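Local coordinates for protein enoyl-CoA hydratase (Thermus thermophilus, PDB 1WZ8) that probably catalyses the reversible hydration of enoyl-CoA thioesters, as a hexameric member of the crotonase (enoyl-CoA hydratase/isomerase) family, at residues A[73-77]-A[252-256]. Residues are numbered along the deposited sequence; the frame is centred on the assembly and turned at random.
Sequences FGLIE and LKALK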
loop_
_atom_site.group_PDB
_atom_site.type_symbol
_atom_site.label_atom_id
_atom_site.label_comp_id
_atom_site.label_asym_id
_atom_site.label_seq_id
_atom_site.Cartn_x
_atom_site.Cartn_y
_atom_site.Cartn_z
ATOM N N PHE A 73 -8.155 -27.934 23.259
ATOM C CA PHE A 73 -9.405 -27.491 23.865
ATOM C C PHE A 73 -9.098 -26.646 25.093
ATOM O O PHE A 73 -9.773 -25.651 25.362
ATOM C CB PHE A 73 -10.264 -28.691 24.286
ATOM C CG PHE A 73 -10.986 -29.359 23.148
ATOM C CD1 PHE A 73 -11.923 -28.659 22.395
ATOM C CD2 PHE A 73 -10.741 -30.697 22.841
ATOM C CE1 PHE A 73 -12.610 -29.281 21.351
ATOM C CE2 PHE A 73 -11.422 -31.327 21.800
ATOM C CZ PHE A 73 -12.357 -30.619 21.054
ATOM N N GLY A 74 -8.070 -27.049 25.833
ATOM C CA GLY A 74 -7.687 -26.325 27.032
ATOM C C GLY A 74 -7.329 -24.882 26.733
ATOM O O GLY A 74 -7.763 -23.965 27.430
ATOM N N LEU A 75 -6.536 -24.685 25.688
ATOM C CA LEU A 75 -6.119 -23.349 25.289
ATOM C C LEU A 75 -7.317 -22.497 24.878
ATOM O O LEU A 75 -7.434 -21.337 25.282
ATOM C CB LEU A 75 -5.124 -23.441 24.134
ATOM C CG LEU A 75 -4.654 -22.127 23.507
ATOM C CD1 LEU A 75 -4.177 -21.161 24.586
ATOM C CD2 LEU A 75 -3.543 -22.428 22.522
ATOM N N ILE A 76 -8.207 -23.077 24.080
ATOM C CA ILE A 76 -9.393 -22.361 23.624
ATOM C C ILE A 76 -10.276 -21.967 24.806
ATOM O O ILE A 76 -10.812 -20.856 24.852
ATOM C CB ILE A 76 -10.208 -23.224 22.630
ATOM C CG1 ILE A 76 -9.367 -23.489 21.377
ATOM C CG2 ILE A 76 -11.506 -22.516 22.256
ATOM C CD1 ILE A 76 -10.032 -24.391 20.361
ATOM N N GLU A 77 -10.422 -22.875 25.766
ATOM C CA GLU A 77 -11.244 -22.602 26.939
ATOM C C GLU A 77 -10.631 -21.498 27.792
ATOM O O GLU A 77 -11.351 -20.671 28.353
ATOM C CB GLU A 77 -11.423 -23.870 27.777
ATOM C CG GLU A 77 -12.306 -24.927 27.126
ATOM C CD GLU A 77 -13.759 -24.495 27.000
ATOM O OE1 GLU A 77 -14.083 -23.340 27.356
ATOM O OE2 GLU A 77 -14.582 -25.317 26.542
ATOM N N LEU A 252 -17.715 -25.259 19.886
ATOM C CA LEU A 252 -17.025 -26.090 20.864
ATOM C C LEU A 252 -17.940 -27.197 21.363
ATOM O O LEU A 252 -17.555 -28.367 21.402
ATOM C CB LEU A 252 -16.567 -25.247 22.056
ATOM C CG LEU A 252 -15.370 -24.322 21.848
ATOM C CD1 LEU A 252 -15.091 -23.555 23.138
ATOM C CD2 LEU A 252 -14.155 -25.151 21.445
ATOM N N LYS A 253 -19.154 -26.815 21.748
ATOM C CA LYS A 253 -20.141 -27.765 22.250
ATOM C C LYS A 253 -20.323 -28.912 21.263
ATOM O O LYS A 253 -20.132 -30.080 21.608
ATOM C CB LYS A 253 -21.481 -27.058 22.471
ATOM C CG LYS A 253 -22.555 -27.934 23.097
ATOM C CD LYS A 253 -23.924 -27.260 23.061
ATOM C CE LYS A 253 -23.936 -25.952 23.839
ATOM N NZ LYS A 253 -25.270 -25.290 23.786
ATOM N N ALA A 254 -20.690 -28.570 20.032
ATOM C CA ALA A 254 -20.907 -29.564 18.989
ATOM C C ALA A 254 -19.656 -30.400 18.753
ATOM O O ALA A 254 -19.737 -31.610 18.547
ATOM C CB ALA A 254 -21.324 -28.874 17.696
ATOM N N LEU A 255 -18.499 -29.749 18.786
ATOM C CA LEU A 255 -17.235 -30.436 18.566
ATOM C C LEU A 255 -17.020 -31.505 19.634
ATOM O O LEU A 255 -16.852 -32.683 19.316
ATOM C CB LEU A 255 -16.081 -29.432 18.592
ATOM C CG LEU A 255 -14.821 -29.802 17.806
ATOM C CD1 LEU A 255 -13.825 -28.658 17.895
ATOM C CD2 LEU A 255 -14.215 -31.090 18.340
ATOM N N LYS A 256 -17.026 -31.091 20.897
ATOM C CA LYS A 256 -16.832 -32.020 22.004
ATOM C C LYS A 256 -17.904 -33.104 22.032
ATOM O O LYS A 256 -17.664 -34.211 22.513
ATOM C CB LYS A 256 -16.814 -31.264 23.336
ATOM C CG LYS A 256 -15.617 -30.337 23.498
ATOM C CD LYS A 256 -15.580 -29.691 24.875
ATOM C CE LYS A 256 -14.342 -28.820 25.037
ATOM N NZ LYS A 256 -14.258 -28.198 26.389
#
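Lys256 lies along Phe73 and finishes in a salt bridge with Glu77, its NZ 2.9 Å from Glu77 OE2. The fully stretched lysine chain runs over the ring toward helix 73-81, while the phenylalanine points the other way, toward helix 246-256. Lys256 CG sits over one face of the Phe73 ring, displaced from its centre, in a CH-pi contact 4.2 Å from the centroid; farther along, CE comes within 3.6 Å of Phe73 CD1. Glu77 approaches from the other end: a kink at chi2 (-67°) brings the carboxylate across to helix 246-256. The ammonium meets OE2 on the anti side, 15° out of the carboxylate plane, while OE1 has a long, weak ion pair with Arg80.

Leu255 takes the rim of the ring rather than a face. A chi1 of -154°, roughly anti, carries its branch to the ring edge, where CD2 lies in the ring plane, 3.3 Å from Phe73 CZ, a tight fit. Deeper in, Leu252 reaches between the helices with both methyls against Ile76, CD1 and CD2 each 3.8 Å from Ile76 CG2. Leu144 of helix 141-144 touches both residues and Phe243 adds to the packing on Ile76.

The helices run nearly antiparallel, but with 12.7 Å between the axes of the two short segments it is long side chains that span the gap. The contact thus ties the C-terminal helix 246-256 to helix 73-81 at the subunit surface. Its chemistry is layered: buried Leu252 supplies an apolar base, whereas Lys256 shields a ring face and carries its charge to Glu77, each ion probably stabilising the other's charged form.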